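Local structure of DNA repair protein RAD7 (Saccharomyces cerevisiae, 5ZB2) at residues H115-P126 and T143-R154. The protein is a subunit of the global genome repair complex, which promotes nucleotide excision repair of damage in nontranscribed DNA. Sequence-based numbering, arbitrary orientation.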
ATOM      1  N   HIS A 115      -8.810   0.314   8.814  1.00 37.41           N
ATOM      2  CA  HIS A 115      -8.204   1.255   9.750  1.00 40.91           C
ATOM      3  C   HIS A 115      -7.221   2.185   9.045  1.00 40.99           C
ATOM      4  O   HIS A 115      -7.347   3.413   9.108  1.00 39.00           O
ATOM      5  CB  HIS A 115      -7.515   0.464  10.867  1.00 43.07           C
ATOM      6  CG  HIS A 115      -6.805   1.313  11.878  1.00 52.48           C
ATOM      7  ND1 HIS A 115      -7.377   1.676  13.079  1.00 54.00           N
ATOM      8  CD2 HIS A 115      -5.558   1.839  11.882  1.00 61.41           C
ATOM      9  CE1 HIS A 115      -6.517   2.402  13.773  1.00 51.73           C
ATOM     10  NE2 HIS A 115      -5.406   2.516  13.068  1.00 53.04           N
ATOM     11  N   GLU A 116      -6.233   1.609   8.360  1.00 40.96           N
ATOM     12  CA  GLU A 116      -5.218   2.424   7.701  1.00 41.92           C
ATOM     13  C   GLU A 116      -5.835   3.315   6.629  1.00 38.08           C
ATOM     14  O   GLU A 116      -5.447   4.479   6.484  1.00 37.10           O
ATOM     15  CB  GLU A 116      -4.136   1.520   7.107  1.00 39.84           C
ATOM     16  CG  GLU A 116      -3.040   2.253   6.355  1.00 42.63           C
ATOM     17  CD  GLU A 116      -1.975   1.310   5.821  1.00 44.92           C
ATOM     18  OE1 GLU A 116      -0.781   1.591   6.040  1.00 46.37           O
ATOM     19  OE2 GLU A 116      -2.328   0.287   5.189  1.00 41.36           O
ATOM     20  N   SER A 117      -6.798   2.788   5.869  1.00 38.46           N
ATOM     21  CA  SER A 117      -7.446   3.588   4.833  1.00 37.98           C
ATOM     22  C   SER A 117      -8.149   4.799   5.436  1.00 35.86           C
ATOM     23  O   SER A 117      -8.052   5.911   4.906  1.00 34.91           O
ATOM     24  CB  SER A 117      -8.445   2.734   4.052  1.00 35.06           C
ATOM     25  OG  SER A 117      -7.820   1.605   3.482  1.00 39.34           O
ATOM     26  N   LEU A 118      -8.861   4.598   6.547  1.00 36.39           N
ATOM     27  CA  LEU A 118      -9.615   5.689   7.157  1.00 37.33           C
ATOM     28  C   LEU A 118      -8.689   6.782   7.678  1.00 37.74           C
ATOM     29  O   LEU A 118      -8.986   7.974   7.536  1.00 34.26           O
ATOM     30  CB  LEU A 118     -10.497   5.149   8.283  1.00 36.77           C
ATOM     31  CG  LEU A 118     -11.484   6.128   8.919  1.00 38.60           C
ATOM     32  CD1 LEU A 118     -12.433   6.723   7.883  1.00 35.86           C
ATOM     33  CD2 LEU A 118     -12.262   5.436  10.033  1.00 37.49           C
ATOM     34  N   LEU A 119      -7.559   6.400   8.287  1.00 37.53           N
ATOM     35  CA  LEU A 119      -6.641   7.397   8.831  1.00 40.86           C
ATOM     36  C   LEU A 119      -5.854   8.107   7.731  1.00 39.71           C
ATOM     37  O   LEU A 119      -5.471   9.269   7.900  1.00 40.91           O
ATOM     38  CB  LEU A 119      -5.693   6.744   9.837  1.00 43.52           C
ATOM     39  CG  LEU A 119      -6.368   6.035  11.017  1.00 45.47           C
ATOM     40  CD1 LEU A 119      -5.331   5.568  12.026  1.00 52.30           C
ATOM     41  CD2 LEU A 119      -7.400   6.921  11.699  1.00 46.05           C
ATOM     42  N   TYR A 120      -5.601   7.439   6.604  1.00 34.65           N
ATOM     43  CA  TYR A 120      -5.044   8.137   5.449  1.00 38.99           C
ATOM     44  C   TYR A 120      -5.967   9.267   5.006  1.00 39.01           C
ATOM     45  O   TYR A 120      -5.518  10.389   4.743  1.00 40.38           O
ATOM     46  CB  TYR A 120      -4.822   7.156   4.297  1.00 39.27           C
ATOM     47  CG  TYR A 120      -3.414   6.627   4.159  1.00 42.88           C
ATOM     48  CD1 TYR A 120      -2.862   5.789   5.119  1.00 44.85           C
ATOM     49  CD2 TYR A 120      -2.648   6.935   3.040  1.00 42.62           C
ATOM     50  CE1 TYR A 120      -1.578   5.289   4.980  1.00 47.30           C
ATOM     51  CE2 TYR A 120      -1.366   6.439   2.890  1.00 45.48           C
ATOM     52  CZ  TYR A 120      -0.836   5.617   3.861  1.00 48.39           C
ATOM     53  OH  TYR A 120       0.439   5.126   3.709  1.00 48.42           O
ATOM     54  N   ILE A 121      -7.269   8.983   4.914  1.00 37.14           N
ATOM     55  CA  ILE A 121      -8.237   9.994   4.496  1.00 37.80           C
ATOM     56  C   ILE A 121      -8.201  11.189   5.441  1.00 38.07           C
ATOM     57  O   ILE A 121      -8.156  12.346   5.009  1.00 37.27           O
ATOM     58  CB  ILE A 121      -9.644   9.376   4.413  1.00 36.63           C
ATOM     59  CG1 ILE A 121      -9.717   8.426   3.221  1.00 34.78           C
ATOM     60  CG2 ILE A 121     -10.726  10.455   4.306  1.00 36.05           C
ATOM     61  CD1 ILE A 121     -10.939   7.549   3.209  1.00 36.51           C
ATOM     62  N   ALA A 122      -8.224  10.926   6.748  1.00 37.38           N
ATOM     63  CA  ALA A 122      -8.260  12.012   7.723  1.00 39.41           C
ATOM     64  C   ALA A 122      -6.962  12.812   7.746  1.00 40.96           C
ATOM     65  O   ALA A 122      -6.990  14.022   8.000  1.00 41.05           O
ATOM     66  CB  ALA A 122      -8.547  11.453   9.116  1.00 37.90           C
ATOM     67  N   GLU A 123      -5.822  12.168   7.492  1.00 42.48           N
ATOM     68  CA  GLU A 123      -4.532  12.822   7.678  1.00 43.63           C
ATOM     69  C   GLU A 123      -3.915  13.358   6.392  1.00 42.05           C
ATOM     70  O   GLU A 123      -3.064  14.247   6.467  1.00 44.84           O
ATOM     71  CB  GLU A 123      -3.551  11.856   8.348  1.00 47.57           C
ATOM     72  CG  GLU A 123      -3.974  11.475   9.763  1.00 52.59           C
ATOM     73  CD  GLU A 123      -2.953  10.620  10.487  1.00 63.32           C
ATOM     74  OE1 GLU A 123      -2.238   9.841   9.819  1.00 66.46           O
ATOM     75  OE2 GLU A 123      -2.866  10.728  11.730  1.00 65.82           O
ATOM     76  N   LYS A 124      -4.322  12.860   5.225  1.00 41.13           N
ATOM     77  CA  LYS A 124      -3.734  13.293   3.964  1.00 43.53           C
ATOM     78  C   LYS A 124      -4.615  14.257   3.184  1.00 43.30           C
ATOM     79  O   LYS A 124      -4.140  14.849   2.208  1.00 42.20           O
ATOM     80  CB  LYS A 124      -3.416  12.078   3.082  1.00 43.10           C
ATOM     81  CG  LYS A 124      -2.464  11.072   3.719  1.00 45.26           C
ATOM     82  CD  LYS A 124      -1.132  11.701   4.058  1.00 53.77           C
ATOM     83  CE  LYS A 124      -0.232  10.721   4.769  1.00 65.84           C
ATOM     84  NZ  LYS A 124       1.012  11.383   5.257  1.00 68.04           N
ATOM     85  N   LEU A 125      -5.880  14.421   3.577  1.00 40.93           N
ATOM     86  CA  LEU A 125      -6.779  15.362   2.922  1.00 42.17           C
ATOM     87  C   LEU A 125      -6.998  16.552   3.847  1.00 42.32           C
ATOM     88  O   LEU A 125      -7.997  16.596   4.577  1.00 41.01           O
ATOM     89  CB  LEU A 125      -8.108  14.690   2.570  1.00 42.05           C
ATOM     90  CG  LEU A 125      -8.012  13.492   1.626  1.00 40.87           C
ATOM     91  CD1 LEU A 125      -9.385  12.863   1.444  1.00 41.54           C
ATOM     92  CD2 LEU A 125      -7.424  13.891   0.281  1.00 43.20           C
ATOM     93  N   PRO A 126      -6.092  17.535   3.846  1.00 44.06           N
ATOM     94  CA  PRO A 126      -6.170  18.604   4.855  1.00 45.22           C
ATOM     95  C   PRO A 126      -7.387  19.500   4.713  1.00 44.86           C
ATOM     96  O   PRO A 126      -7.775  20.139   5.698  1.00 43.24           O
ATOM     97  CB  PRO A 126      -4.872  19.392   4.632  1.00 45.69           C
ATOM     98  CG  PRO A 126      -4.534  19.151   3.196  1.00 48.45           C
ATOM     99  CD  PRO A 126      -4.976  17.741   2.906  1.00 44.92           C
ATOM    100  N   THR A 143     -11.400   2.467  16.371  1.00 39.32           N
ATOM    101  CA  THR A 143     -10.893   3.192  15.212  1.00 38.75           C
ATOM    102  C   THR A 143     -11.727   4.437  14.941  1.00 38.51           C
ATOM    103  O   THR A 143     -11.177   5.499  14.626  1.00 39.63           O
ATOM    104  CB  THR A 143     -10.872   2.283  13.985  1.00 38.49           C
ATOM    105  OG1 THR A 143     -10.059   1.139  14.260  1.00 38.38           O
ATOM    106  CG2 THR A 143     -10.305   3.020  12.780  1.00 39.16           C
ATOM    107  N   TRP A 144     -13.054   4.332  15.068  1.00 37.28           N
ATOM    108  CA  TRP A 144     -13.903   5.508  14.902  1.00 38.35           C
ATOM    109  C   TRP A 144     -13.448   6.638  15.816  1.00 37.51           C
ATOM    110  O   TRP A 144     -13.346   7.793  15.390  1.00 36.80           O
ATOM    111  CB  TRP A 144     -15.369   5.155  15.177  1.00 36.99           C
ATOM    112  CG  TRP A 144     -16.007   4.335  14.094  1.00 37.35           C
ATOM    113  CD1 TRP A 144     -16.606   3.114  14.233  1.00 35.79           C
ATOM    114  CD2 TRP A 144     -16.103   4.673  12.705  1.00 35.98           C
ATOM    115  NE1 TRP A 144     -17.072   2.676  13.016  1.00 35.36           N
ATOM    116  CE2 TRP A 144     -16.775   3.614  12.063  1.00 34.83           C
ATOM    117  CE3 TRP A 144     -15.686   5.769  11.942  1.00 35.39           C
ATOM    118  CZ2 TRP A 144     -17.038   3.617  10.698  1.00 35.23           C
ATOM    119  CZ3 TRP A 144     -15.950   5.770  10.582  1.00 36.34           C
ATOM    120  CH2 TRP A 144     -16.618   4.700   9.976  1.00 35.63           C
ATOM    121  N   GLU A 145     -13.161   6.317  17.079  1.00 40.25           N
ATOM    122  CA  GLU A 145     -12.698   7.336  18.018  1.00 43.08           C
ATOM    123  C   GLU A 145     -11.439   8.025  17.504  1.00 41.61           C
ATOM    124  O   GLU A 145     -11.353   9.258  17.498  1.00 40.41           O
ATOM    125  CB  GLU A 145     -12.448   6.718  19.393  1.00 47.58           C
ATOM    126  CG  GLU A 145     -11.964   7.732  20.426  1.00 55.71           C
ATOM    127  CD  GLU A 145     -11.953   7.191  21.846  1.00 63.53           C
ATOM    128  OE1 GLU A 145     -12.190   5.979  22.036  1.00 64.63           O
ATOM    129  OE2 GLU A 145     -11.703   7.987  22.777  1.00 78.16           O
ATOM    130  N   LYS A 146     -10.444   7.243  17.073  1.00 40.28           N
ATOM    131  CA  LYS A 146      -9.210   7.841  16.568  1.00 40.11           C
ATOM    132  C   LYS A 146      -9.485   8.748  15.377  1.00 39.05           C
ATOM    133  O   LYS A 146      -8.888   9.824  15.253  1.00 38.34           O
ATOM    134  CB  LYS A 146      -8.211   6.753  16.182  1.00 42.66           C
ATOM    135  CG  LYS A 146      -7.651   5.978  17.353  1.00 46.55           C
ATOM    136  CD  LYS A 146      -6.503   5.084  16.919  1.00 63.34           C
ATOM    137  CE  LYS A 146      -6.030   4.191  18.054  1.00 65.44           C
ATOM    138  NZ  LYS A 146      -7.070   3.202  18.457  1.00 61.62           N
ATOM    139  N   PHE A 147     -10.386   8.331  14.488  1.00 38.38           N
ATOM    140  CA  PHE A 147     -10.702   9.143  13.318  1.00 37.95           C
ATOM    141  C   PHE A 147     -11.337  10.470  13.721  1.00 38.46           C
ATOM    142  O   PHE A 147     -11.017  11.517  13.145  1.00 37.87           O
ATOM    143  CB  PHE A 147     -11.621   8.358  12.380  1.00 35.80           C
ATOM    144  CG  PHE A 147     -12.250   9.194  11.308  1.00 34.07           C
ATOM    145  CD1 PHE A 147     -11.529   9.573  10.192  1.00 35.74           C
ATOM    146  CD2 PHE A 147     -13.571   9.595  11.413  1.00 36.10           C
ATOM    147  CE1 PHE A 147     -12.109  10.340   9.205  1.00 37.29           C
ATOM    148  CE2 PHE A 147     -14.155  10.359  10.428  1.00 36.26           C
ATOM    149  CZ  PHE A 147     -13.424  10.730   9.320  1.00 37.22           C
ATOM    150  N   PHE A 148     -12.229  10.452  14.714  1.00 36.42           N
ATOM    151  CA  PHE A 148     -12.897  11.686  15.126  1.00 38.54           C
ATOM    152  C   PHE A 148     -11.953  12.620  15.874  1.00 39.98           C
ATOM    153  O   PHE A 148     -12.078  13.843  15.754  1.00 39.08           O
ATOM    154  CB  PHE A 148     -14.117  11.357  15.983  1.00 35.08           C
ATOM    155  CG  PHE A 148     -15.191  10.609  15.243  1.00 36.03           C
ATOM    156  CD1 PHE A 148     -15.577  11.002  13.976  1.00 34.74           C
ATOM    157  CD2 PHE A 148     -15.801   9.503  15.809  1.00 35.79           C
ATOM    158  CE1 PHE A 148     -16.559  10.315  13.290  1.00 32.67           C
ATOM    159  CE2 PHE A 148     -16.779   8.813  15.127  1.00 34.84           C
ATOM    160  CZ  PHE A 148     -17.156   9.219  13.868  1.00 33.60           C
ATOM    161  N   VAL A 149     -11.004  12.078  16.640  1.00 40.34           N
ATOM    162  CA  VAL A 149      -9.994  12.930  17.267  1.00 41.93           C
ATOM    163  C   VAL A 149      -9.200  13.674  16.199  1.00 42.28           C
ATOM    164  O   VAL A 149      -8.968  14.884  16.299  1.00 43.49           O
ATOM    165  CB  VAL A 149      -9.075  12.095  18.178  1.00 41.55           C
ATOM    166  CG1 VAL A 149      -7.898  12.928  18.687  1.00 40.49           C
ATOM    167  CG2 VAL A 149      -9.862  11.529  19.352  1.00 41.01           C
ATOM    168  N   ILE A 150      -8.782  12.959  15.151  1.00 41.27           N
ATOM    169  CA  ILE A 150      -8.012  13.581  14.079  1.00 42.35           C
ATOM    170  C   ILE A 150      -8.835  14.636  13.354  1.00 43.96           C
ATOM    171  O   ILE A 150      -8.288  15.639  12.880  1.00 46.50           O
ATOM    172  CB  ILE A 150      -7.498  12.501  13.103  1.00 42.93           C
ATOM    173  CG1 ILE A 150      -6.490  11.595  13.814  1.00 43.29           C
ATOM    174  CG2 ILE A 150      -6.855  13.141  11.869  1.00 44.28           C
ATOM    175  CD1 ILE A 150      -6.074  10.385  13.016  1.00 43.80           C
ATOM    176  N   MET A 151     -10.146  14.429  13.235  1.00 41.56           N
ATOM    177  CA  MET A 151     -11.019  15.360  12.530  1.00 43.96           C
ATOM    178  C   MET A 151     -11.624  16.417  13.450  1.00 44.87           C
ATOM    179  O   MET A 151     -12.457  17.207  12.997  1.00 46.59           O
ATOM    180  CB  MET A 151     -12.148  14.592  11.825  1.00 41.65           C
ATOM    181  CG  MET A 151     -11.684  13.637  10.726  1.00 41.52           C
ATOM    182  SD  MET A 151     -10.804  14.459   9.380  1.00 38.24           S
ATOM    183  CE  MET A 151     -12.103  15.479   8.687  1.00 41.71           C
ATOM    184  N   LYS A 152     -11.233  16.441  14.720  1.00 45.27           N
ATOM    185  CA  LYS A 152     -11.760  17.404  15.679  1.00 47.71           C
ATOM    186  C   LYS A 152     -11.719  18.818  15.114  1.00 49.02           C
ATOM    187  O   LYS A 152     -10.667  19.298  14.684  1.00 48.05           O
ATOM    188  CB  LYS A 152     -10.945  17.318  16.971  1.00 48.01           C
ATOM    189  CG  LYS A 152     -11.414  18.236  18.085  1.00 61.32           C
ATOM    190  CD  LYS A 152     -10.554  18.064  19.328  1.00 63.91           C
ATOM    191  CE  LYS A 152     -11.003  18.987  20.450  1.00 72.01           C
ATOM    192  NZ  LYS A 152     -10.149  18.847  21.663  1.00 75.53           N
ATOM    193  N   GLY A 153     -12.875  19.482  15.108  1.00 47.21           N
ATOM    194  CA  GLY A 153     -12.966  20.851  14.647  1.00 48.15           C
ATOM    195  C   GLY A 153     -12.971  21.033  13.146  1.00 49.76           C
ATOM    196  O   GLY A 153     -13.162  22.165  12.681  1.00 48.60           O
ATOM    197  N   ARG A 154     -12.768  19.969  12.369  1.00 48.78           N
ATOM    198  CA  ARG A 154     -12.736  20.049  10.914  1.00 48.71           C
ATOM    199  C   ARG A 154     -13.969  19.459  10.247  1.00 45.57           C
ATOM    200  O   ARG A 154     -14.318  19.879   9.143  1.00 43.57           O
ATOM    201  CB  ARG A 154     -11.504  19.316  10.367  1.00 49.97           C
ATOM    202  CG  ARG A 154     -10.166  19.795  10.915  1.00 57.13           C
ATOM    203  CD  ARG A 154      -9.089  18.730  10.715  1.00 51.89           C
ATOM    204  NE  ARG A 154      -9.069  18.220   9.345  1.00 49.56           N
ATOM    205  CZ  ARG A 154      -8.459  17.102   8.964  1.00 48.69           C
ATOM    206  NH1 ARG A 154      -7.809  16.355   9.850  1.00 49.00           N
ATOM    207  NH2 ARG A 154      -8.501  16.726   7.693  1.00 48.55           N
TER
HETATM  208  O   HOH W   1      -9.893  19.383   7.136  1.00 49.38           O
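The carbonyl oxygen of Ala-122, near the C-terminal end of helix 115-124, is gripped end-on by both terminal nitrogens of Arg-154: NH1 and NH2 each lie 3.1 Å from Ala-122 O. The oxygen sits at the guanidinium edge, practically in its plane, while the two donors approach from opposite faces of the carbonyl plane. A bend in the arginine chain at chi3 (49°) turns the guanidinium in between the two helix ends, where NH1 also reaches Ile-150 O, 3.2 Å away and well above that carbonyl's plane. NE donates to a water that in turn donates to Pro-126 O, and Met-151 SD lies over one guanidinium face, so the group is held against rotation. With an alanine here both donors to Ala-122 O are gone, and the two helix C-termini would probably lose their direct polar tie, the water at Pro-126 O losing its NE partner as well.

Along the rest of the interface the helices run almost parallel, their axes 7° apart in direction and 9.7 Å at closest approach. Leu-118 reaches across with both methyls: CG anti to the backbone N (chi1 -173°) points the branch at Phe-147, with CD1 over one face of its ring, 4.1 Å from the centroid, a CH-pi contact, while CD2 meets Trp-144 CZ3. Met-151 CG lies against the opposite face of Phe-147, toward its rim. Ala-122 CB fits among Phe-147, Ile-150 and Met-151, 3.6 Å from Ile-150 CG2. At the N-terminal ends, His-115 ND1 donates in its ring plane to Thr-143 OG1 (3.0 Å, nearly straight), a hydroxyl also bonded to Asn-140.

These are neighbouring helices on the outer side of the leucine-rich-repeat solenoid of this Rad7 fragment. Polar bonds at both ends bracket an apolar middle, and the arginine gives carbonyls at the ends of both helices charged donors, which probably complement the negative ends of their dipoles.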